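Local coordinates for protein alpha-1,3-glucanase (Paenibacillus glycanilyticus, PDB 6K0P) that hydrolyses alpha-1,3-glucan as a glycoside hydrolase of family 87, with a calcium ion bound in its catalytic domain, at residues A46-G51 / D406-P411; N401-D406 / L439-G444; Y348-G353 / A380-R385. The protein carries 1 engineered substitution. One frame throughout, in Å; residues are numbered along the deposited sequence.

Interaction 1: residues A46-G51 / D406-P411; sequences AGEASG and DTLTYP. With CA (calcium ion), chain J.
Two carboxylates mark this contact, that of Asp-406 and that of Glu-48. Above one face of the Asp-406 carboxylate comes the N-H of Gly-51, whose N stands 2.8 Å from OD2 in a nearly straight bond (165° at the hydrogen) that rises 46° out of the carboxylate plane; the carbonyl oxygen of Ala-49 lies farther off over the same face. Water 1, slightly to the other side of that plane, donates to OD2 at 2.7 Å and more loosely to Ser-50 OG at 3.2 Å. Ser-50 turns its hydroxyl away from its own N (chi1 -172°), which swings OG to where this water can bridge it to Asp-406. The second carboxylate, that of Glu-48, offers a face to Leu-408, whose CD1 sits 3.9 Å from CD, while the other methyl, CD2, lies 3.7 Å from the carbonyl oxygen of Gly-47. The oxygens of Glu-48 are taken by the amides of Gly-43 and Leu-135. The contact thus joins a calcium-binding loop of the N-terminal region to a coil of the parallel beta-helix. Ser-50 O binds the calcium ion at 2.4 Å, alongside Glu-23, Glu-25, Ser-53 and Asp-168, and belongs to the same peptide group as the N-H of Gly-51. The ion would therefore be expected to polarise this peptide and strengthen the amide as a donor to Asp-406, which would link the metal site to the beta-helix.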
loop_
_atom_site.group_PDB
_atom_site.type_symbol
_atom_site.label_atom_id
_atom_site.label_comp_id
_atom_site.label_asym_id
_atom_site.label_seq_id
_atom_site.Cartn_x
_atom_site.Cartn_y
_atom_site.Cartn_z
ATOM N N ALA A 46 -2.887 16.472 -9.135
ATOM C CA ALA A 46 -1.615 16.610 -8.432
ATOM C C ALA A 46 -1.672 15.910 -7.086
ATOM O O ALA A 46 -0.793 15.099 -6.756
ATOM C CB ALA A 46 -1.262 18.089 -8.235
ATOM N N GLY A 47 -2.722 16.196 -6.312
ATOM C CA GLY A 47 -2.813 15.655 -4.964
ATOM C C GLY A 47 -2.766 14.142 -4.905
ATOM O O GLY A 47 -2.296 13.579 -3.914
ATOM N N GLU A 48 -3.241 13.468 -5.950
ATOM C CA GLU A 48 -3.271 12.008 -5.976
ATOM C C GLU A 48 -2.065 11.388 -6.663
ATOM O O GLU A 48 -1.967 10.158 -6.712
ATOM C CB GLU A 48 -4.559 11.501 -6.629
ATOM C CG GLU A 48 -5.811 11.816 -5.811
ATOM C CD GLU A 48 -6.983 10.926 -6.165
ATOM O OE1 GLU A 48 -6.820 10.022 -7.009
ATOM O OE2 GLU A 48 -8.075 11.127 -5.584
ATOM N N ALA A 49 -1.168 12.196 -7.209
ATOM C CA ALA A 49 -0.002 11.678 -7.903
ATOM C C ALA A 49 1.106 11.309 -6.918
ATOM O O ALA A 49 1.219 11.871 -5.825
ATOM C CB ALA A 49 0.538 12.733 -8.875
ATOM N N SER A 50 1.914 10.326 -7.313
ATOM C CA SER A 50 3.182 10.086 -6.635
ATOM C C SER A 50 4.033 11.352 -6.685
ATOM O O SER A 50 4.175 11.980 -7.736
ATOM C CB SER A 50 3.900 8.939 -7.343
ATOM O OG SER A 50 5.058 8.531 -6.625
ATOM N N GLY A 51 4.585 11.739 -5.538
ATOM C CA GLY A 51 5.303 12.997 -5.472
ATOM C C GLY A 51 4.416 14.217 -5.510
ATOM O O GLY A 51 4.935 15.335 -5.566
ATOM N N ASP A 406 2.842 9.503 0.347
ATOM C CA ASP A 406 1.706 9.973 -0.447
ATOM C C ASP A 406 0.399 9.279 -0.053
ATOM O O ASP A 406 -0.249 8.605 -0.853
ATOM C CB ASP A 406 2.013 9.887 -1.949
ATOM C CG ASP A 406 3.104 10.847 -2.355
ATOM O OD1 ASP A 406 3.039 12.012 -1.910
ATOM O OD2 ASP A 406 4.027 10.434 -3.094
ATOM N N THR A 407 0.024 9.470 1.210
ATOM C CA THR A 407 -1.271 9.030 1.709
ATOM C C THR A 407 -2.335 10.073 1.390
ATOM O O THR A 407 -2.120 11.277 1.572
ATOM C CB THR A 407 -1.188 8.891 3.225
ATOM O OG1 THR A 407 -0.592 10.075 3.752
ATOM C CG2 THR A 407 -0.305 7.699 3.593
ATOM N N LEU A 408 -3.507 9.610 0.941
ATOM C CA LEU A 408 -4.571 10.559 0.627
ATOM C C LEU A 408 -5.296 11.090 1.860
ATOM O O LEU A 408 -5.710 12.253 1.858
ATOM C CB LEU A 408 -5.571 9.959 -0.356
ATOM C CG LEU A 408 -5.019 9.724 -1.760
ATOM C CD1 LEU A 408 -6.164 9.377 -2.704
ATOM C CD2 LEU A 408 -4.237 10.937 -2.283
ATOM N N THR A 409 -5.501 10.266 2.907
ATOM C CA THR A 409 -6.412 10.646 3.991
ATOM C C THR A 409 -5.917 10.399 5.414
ATOM O O THR A 409 -6.662 10.704 6.350
ATOM C CB THR A 409 -7.767 9.922 3.869
ATOM O OG1 THR A 409 -7.564 8.517 4.081
ATOM C CG2 THR A 409 -8.415 10.151 2.515
ATOM N N TYR A 410 -4.715 9.848 5.621
ATOM C CA TYR A 410 -4.445 9.311 6.957
ATOM C C TYR A 410 -2.929 9.216 7.176
ATOM O O TYR A 410 -2.154 9.583 6.280
ATOM C CB TYR A 410 -5.163 7.952 7.025
ATOM C CG TYR A 410 -5.897 7.621 8.317
ATOM C CD1 TYR A 410 -6.754 8.542 8.895
ATOM C CD2 TYR A 410 -5.700 6.406 8.973
ATOM C CE1 TYR A 410 -7.435 8.257 10.056
ATOM C CE2 TYR A 410 -6.385 6.111 10.143
ATOM C CZ TYR A 410 -7.246 7.037 10.681
ATOM O OH TYR A 410 -7.908 6.723 11.845
ATOM N N PRO A 411 -2.468 8.762 8.347
ATOM C CA PRO A 411 -1.028 8.758 8.632
ATOM C C PRO A 411 -0.226 7.836 7.729
ATOM O O PRO A 411 -0.746 6.911 7.093
ATOM C CB PRO A 411 -0.965 8.223 10.068
ATOM C CG PRO A 411 -2.250 8.627 10.665
ATOM C CD PRO A 411 -3.249 8.474 9.562
HETATM CA CA CA J . 4.789 11.915 -10.026
HETATM O O HOH W 1 5.071 7.940 -3.485
#

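Interaction 2: residues N401-D406 / L439-G444; sequences NLYGAD and LDRTGG
Asp-406 OD2, which also takes the Gly-51 amide, receives NH2 of Arg-441 at 2.9 Å in an almost straight bond (175° at the hydrogen). NE of the same arginine meets OD1 at 2.8 Å, so the guanidinium grips the carboxylate side-on, one nitrogen to each oxygen, both from the syn side but tilted out of the carboxylate plane. The two planes are turned 37° against each other, and the side chains run side by side in the same direction. The bend at chi3 (-54°) sets NE beside OD1, and the turn about the next bond presents NH2 to OD2. Arg-52 adds a second cation at OD1 and also donates to the carbonyl oxygen of Arg-441. With a lysine in place of Arg-441 only one nitrogen could reach the acid, and one carboxylate oxygen would probably be left without its arginine partner, weakening the tie between the two coils.

Earlier on the two strands, Tyr-403 OH donates to Asp-440 OD2 at 2.7 Å, the hydroxyl coming from above the carboxylate plane. The carboxylate oxygen lies at the ring's edge, near its plane, with ring and carboxylate almost perpendicular; the other oxygen, OD1, accepts from Asn-485. Between these polar pairs the strands run parallel: Asp-440 N donates to Gly-404 O at 2.9 Å, and Asp-406 N to Asp-440 O at 3.0 Å. Gly-404 suits its place, because a CB there would crowd Leu-439 CD2. Both Asp-406 and Arg-441 have positive phi, so successive coils of the parallel beta-helix turn their corners at matching positions. The buried Asp-406 carboxylate is likely to stay ionised, its charge more than offset by the two arginines.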
loop_
_atom_site.group_PDB
_atom_site.type_symbol
_atom_site.label_atom_id
_atom_site.label_comp_id
_atom_site.label_asym_id
_atom_site.label_seq_id
_atom_site.Cartn_x
_atom_site.Cartn_y
_atom_site.Cartn_z
ATOM N N ASN A 401 12.568 -1.083 8.652
ATOM C CA ASN A 401 12.989 -0.661 7.313
ATOM C C ASN A 401 11.784 -0.460 6.388
ATOM O O ASN A 401 11.542 -1.215 5.443
ATOM C CB ASN A 401 14.043 -1.583 6.693
ATOM C CG ASN A 401 14.631 -0.981 5.439
ATOM O OD1 ASN A 401 14.722 0.237 5.331
ATOM N ND2 ASN A 401 15.014 -1.813 4.482
ATOM N N LEU A 402 11.052 0.610 6.679
ATOM C CA LEU A 402 9.806 0.931 5.995
ATOM C C LEU A 402 9.977 2.181 5.149
ATOM O O LEU A 402 10.684 3.117 5.539
ATOM C CB LEU A 402 8.689 1.213 7.001
ATOM C CG LEU A 402 8.508 0.231 8.151
ATOM C CD1 LEU A 402 7.417 0.742 9.100
ATOM C CD2 LEU A 402 8.164 -1.147 7.586
ATOM N N TYR A 403 9.300 2.209 4.003
ATOM C CA TYR A 403 9.132 3.439 3.241
ATOM C C TYR A 403 7.643 3.637 3.007
ATOM O O TYR A 403 6.973 2.748 2.468
ATOM C CB TYR A 403 9.864 3.385 1.895
ATOM C CG TYR A 403 9.692 4.687 1.145
ATOM C CD1 TYR A 403 10.384 5.828 1.536
ATOM C CD2 TYR A 403 8.801 4.792 0.088
ATOM C CE1 TYR A 403 10.215 7.034 0.875
ATOM C CE2 TYR A 403 8.628 5.997 -0.586
ATOM C CZ TYR A 403 9.336 7.109 -0.185
ATOM O OH TYR A 403 9.170 8.307 -0.843
ATOM N N GLY A 404 7.125 4.778 3.416
ATOM C CA GLY A 404 5.738 5.127 3.140
ATOM C C GLY A 404 5.644 6.517 2.555
ATOM O O GLY A 404 6.392 7.410 2.942
ATOM N N ALA A 405 4.710 6.698 1.619
ATOM C CA ALA A 405 4.621 8.004 0.970
ATOM C C ALA A 405 3.246 8.229 0.362
ATOM O O ALA A 405 2.578 7.290 -0.087
ATOM C CB ALA A 405 5.701 8.197 -0.106
ATOM N N ASP A 406 2.842 9.503 0.347
ATOM C CA ASP A 406 1.706 9.973 -0.447
ATOM C C ASP A 406 0.399 9.279 -0.053
ATOM O O ASP A 406 -0.249 8.605 -0.853
ATOM C CB ASP A 406 2.013 9.887 -1.949
ATOM C CG ASP A 406 3.104 10.847 -2.355
ATOM O OD1 ASP A 406 3.039 12.012 -1.910
ATOM O OD2 ASP A 406 4.027 10.434 -3.094
ATOM N N LEU A 439 9.075 8.464 5.810
ATOM C CA LEU A 439 7.678 8.767 5.508
ATOM C C LEU A 439 7.648 10.110 4.795
ATOM O O LEU A 439 7.959 11.145 5.400
ATOM C CB LEU A 439 6.828 8.814 6.778
ATOM C CG LEU A 439 6.835 7.542 7.628
ATOM C CD1 LEU A 439 6.120 7.793 8.950
ATOM C CD2 LEU A 439 6.193 6.369 6.894
ATOM N N ASP A 440 7.276 10.098 3.512
ATOM C CA ASP A 440 7.297 11.292 2.672
ATOM C C ASP A 440 5.870 11.714 2.368
ATOM O O ASP A 440 5.096 10.938 1.802
ATOM C CB ASP A 440 8.016 11.019 1.351
ATOM C CG ASP A 440 9.509 10.831 1.515
ATOM O OD1 ASP A 440 10.027 11.128 2.612
ATOM O OD2 ASP A 440 10.160 10.391 0.536
ATOM N N ARG A 441 5.521 12.943 2.736
ATOM C CA ARG A 441 4.222 13.503 2.367
ATOM C C ARG A 441 3.071 12.620 2.855
ATOM O O ARG A 441 2.147 12.287 2.100
ATOM C CB ARG A 441 4.131 13.777 0.858
ATOM C CG ARG A 441 5.197 14.753 0.331
ATOM C CD ARG A 441 5.245 14.821 -1.215
ATOM N NE ARG A 441 5.406 13.483 -1.776
ATOM C CZ ARG A 441 6.572 12.860 -1.924
ATOM N NH1 ARG A 441 7.710 13.462 -1.588
ATOM N NH2 ARG A 441 6.602 11.622 -2.401
ATOM N N THR A 442 3.127 12.240 4.132
ATOM C CA THR A 442 2.089 11.422 4.754
ATOM C C THR A 442 1.237 12.235 5.730
ATOM O O THR A 442 1.607 13.335 6.159
ATOM C CB THR A 442 2.667 10.173 5.434
ATOM O OG1 THR A 442 3.502 10.566 6.533
ATOM C CG2 THR A 442 3.478 9.351 4.432
ATOM N N GLY A 443 0.083 11.674 6.072
ATOM C CA GLY A 443 -0.981 12.399 6.747
ATOM C C GLY A 443 -2.119 12.724 5.789
ATOM O O GLY A 443 -2.094 12.384 4.605
ATOM N N GLY A 444 -3.121 13.411 6.321
ATOM C CA GLY A 444 -4.280 13.765 5.527
ATOM C C GLY A 444 -5.464 14.108 6.412
ATOM O O GLY A 444 -5.342 14.225 7.634
#

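Interaction 3: residues Y348-G353 / A380-R385; sequences YARGTG and ATNVRR. With ACY (acetic acid), chain K.
A fully extended start, chi1 -179° and CG trans to N, lays the alkyl chain of Arg-350 across Thr-381, CG lying 3.5 Å from OG1, and beside Asn-382, whose OD1 is 3.6 Å from CD. The chain then doubles back at chi3 (73°), bringing NH1 to the hydroxyl of Tyr-348, at 2.9 Å from OH. Water 2 bridges Tyr-348 OH and Thr-381 OG1, so the tyrosine, though too far from the threonine to bond directly, is tied to it through solvent. The guanidinium also makes salt bridges with Asp-138 and Glu-171. Beneath this polar face the strands pair in parallel, Thr-381 N donating to Ala-349 O at 2.9 Å and Gly-351 N to Thr-381 O at 3.1 Å, and Ala-349 and Ala-380 meet on the opposite face. Past the corner, where the strands have ended, one more backbone bond runs from Arg-384 N to Thr-352 O at 2.9 Å. Arg-385 holds acetic acid, probably from the crystallisation liquor, through NE (2.8 Å to OXT) and NH2. The two acids more than offset the charge of buried Arg-350, which would favour its staying protonated; their salt bridges join these beta-helix coils to the N-terminal region.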
loop_
_atom_site.group_PDB
_atom_site.type_symbol
_atom_site.label_atom_id
_atom_site.label_comp_id
_atom_site.label_asym_id
_atom_site.label_seq_id
_atom_site.Cartn_x
_atom_site.Cartn_y
_atom_site.Cartn_z
ATOM N N TYR A 348 6.181 -4.700 -1.848
ATOM C CA TYR A 348 5.937 -3.357 -2.357
ATOM C C TYR A 348 4.446 -3.210 -2.601
ATOM O O TYR A 348 3.843 -4.048 -3.284
ATOM C CB TYR A 348 6.689 -3.150 -3.683
ATOM C CG TYR A 348 6.363 -1.846 -4.382
ATOM C CD1 TYR A 348 5.284 -1.749 -5.259
ATOM C CD2 TYR A 348 7.149 -0.718 -4.190
ATOM C CE1 TYR A 348 4.975 -0.560 -5.895
ATOM C CE2 TYR A 348 6.852 0.479 -4.823
ATOM C CZ TYR A 348 5.767 0.549 -5.679
ATOM O OH TYR A 348 5.460 1.740 -6.315
ATOM N N ALA A 349 3.856 -2.145 -2.055
ATOM C CA ALA A 349 2.451 -1.836 -2.275
ATOM C C ALA A 349 2.329 -0.421 -2.813
ATOM O O ALA A 349 2.980 0.500 -2.309
ATOM C CB ALA A 349 1.640 -1.942 -0.979
ATOM N N ARG A 350 1.496 -0.255 -3.838
ATOM C CA ARG A 350 1.157 1.074 -4.337
ATOM C C ARG A 350 -0.324 1.086 -4.682
ATOM O O ARG A 350 -0.809 0.186 -5.373
ATOM C CB ARG A 350 1.976 1.445 -5.582
ATOM C CG ARG A 350 1.649 2.852 -6.096
ATOM C CD ARG A 350 2.520 3.232 -7.279
ATOM N NE ARG A 350 2.166 2.545 -8.527
ATOM C CZ ARG A 350 3.030 1.881 -9.298
ATOM N NH1 ARG A 350 4.316 1.775 -8.955
ATOM N NH2 ARG A 350 2.616 1.337 -10.434
ATOM N N GLY A 351 -1.043 2.101 -4.217
ATOM C CA GLY A 351 -2.449 2.206 -4.554
ATOM C C GLY A 351 -3.396 1.286 -3.810
ATOM O O GLY A 351 -4.449 0.924 -4.353
ATOM N N THR A 352 -3.077 0.892 -2.578
ATOM C CA THR A 352 -4.084 0.149 -1.826
ATOM C C THR A 352 -5.268 1.055 -1.481
ATOM O O THR A 352 -5.188 2.287 -1.566
ATOM C CB THR A 352 -3.502 -0.503 -0.569
ATOM O OG1 THR A 352 -3.086 0.505 0.361
ATOM C CG2 THR A 352 -2.317 -1.408 -0.913
ATOM N N GLY A 353 -6.389 0.428 -1.113
ATOM C CA GLY A 353 -7.623 1.157 -0.866
ATOM C C GLY A 353 -7.973 1.276 0.606
ATOM O O GLY A 353 -9.033 1.800 0.978
ATOM N N ALA A 380 5.120 1.150 0.952
ATOM C CA ALA A 380 3.698 1.385 0.712
ATOM C C ALA A 380 3.518 2.842 0.312
ATOM O O ALA A 380 3.768 3.741 1.119
ATOM C CB ALA A 380 2.869 1.046 1.951
ATOM N N THR A 381 3.090 3.080 -0.927
ATOM C CA THR A 381 2.983 4.438 -1.450
ATOM C C THR A 381 1.627 4.619 -2.118
ATOM O O THR A 381 0.941 3.650 -2.442
ATOM C CB THR A 381 4.072 4.734 -2.480
ATOM O OG1 THR A 381 3.935 3.828 -3.581
ATOM C CG2 THR A 381 5.464 4.580 -1.858
ATOM N N ASN A 382 1.250 5.876 -2.346
ATOM C CA ASN A 382 -0.029 6.187 -2.979
ATOM C C ASN A 382 -1.165 5.437 -2.287
ATOM O O ASN A 382 -1.948 4.715 -2.916
ATOM C CB ASN A 382 -0.003 5.877 -4.478
ATOM C CG ASN A 382 0.830 6.858 -5.271
ATOM O OD1 ASN A 382 1.762 6.462 -5.964
ATOM N ND2 ASN A 382 0.488 8.146 -5.200
ATOM N N VAL A 383 -1.236 5.586 -0.968
ATOM C CA VAL A 383 -2.266 4.914 -0.184
ATOM C C VAL A 383 -3.562 5.684 -0.398
ATOM O O VAL A 383 -3.679 6.843 0.011
ATOM C CB VAL A 383 -1.901 4.859 1.301
ATOM C CG1 VAL A 383 -2.865 3.929 2.012
ATOM C CG2 VAL A 383 -0.461 4.377 1.484
ATOM N N ARG A 384 -4.533 5.049 -1.044
ATOM C CA ARG A 384 -5.701 5.782 -1.518
ATOM C C ARG A 384 -6.722 6.055 -0.420
ATOM O O ARG A 384 -7.633 6.866 -0.620
ATOM C CB ARG A 384 -6.315 5.054 -2.713
ATOM C CG ARG A 384 -5.301 4.873 -3.848
ATOM C CD ARG A 384 -5.973 4.446 -5.135
ATOM N NE ARG A 384 -6.337 3.033 -5.142
ATOM C CZ ARG A 384 -6.875 2.430 -6.194
ATOM N NH1 ARG A 384 -7.122 3.128 -7.296
ATOM N NH2 ARG A 384 -7.167 1.139 -6.147
ATOM N N ARG A 385 -6.590 5.393 0.725
ATOM C CA ARG A 385 -7.388 5.661 1.912
ATOM C C ARG A 385 -6.688 4.960 3.063
ATOM O O ARG A 385 -6.116 3.887 2.864
ATOM C CB ARG A 385 -8.814 5.105 1.745
ATOM C CG ARG A 385 -9.658 5.201 3.000
ATOM C CD ARG A 385 -10.976 4.491 2.810
ATOM N NE ARG A 385 -11.723 4.450 4.059
ATOM C CZ ARG A 385 -13.035 4.295 4.118
ATOM N NH1 ARG A 385 -13.733 4.157 2.993
ATOM N NH2 ARG A 385 -13.643 4.277 5.299
HETATM C C ACY K . -10.769 4.751 7.466
HETATM O O ACY K . -11.903 4.182 7.684
HETATM O OXT ACY K . -10.302 5.009 6.367
HETATM C CH3 ACY K . -10.022 5.103 8.746
HETATM O O HOH W 2 6.243 4.008 -5.277
HETATM O O HOH W 3 -0.411 1.516 -1.207
#

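The three contacts sit close together, their centres 9 to 10 Å apart. Interactions 2 and 3 join successive coils of the parallel beta-helix: strand 343-350 pairs with 374-383, that with 397-407, and that in turn with 437-446. Asp-406 is common to interactions 1 and 2, and Leu-408 N probably bonds to Val-383 O, tying interaction 1 to interaction 3. Along the chain 46-51 comes first; interaction 3 closes before interaction 2 opens, and 439-444 comes last, after 406-411, so interactions 1 and 2 alternate. The calcium-binding loop is thus docked against the corners of neighbouring coils, forming part of the interface between the N-terminal region and the beta-helix.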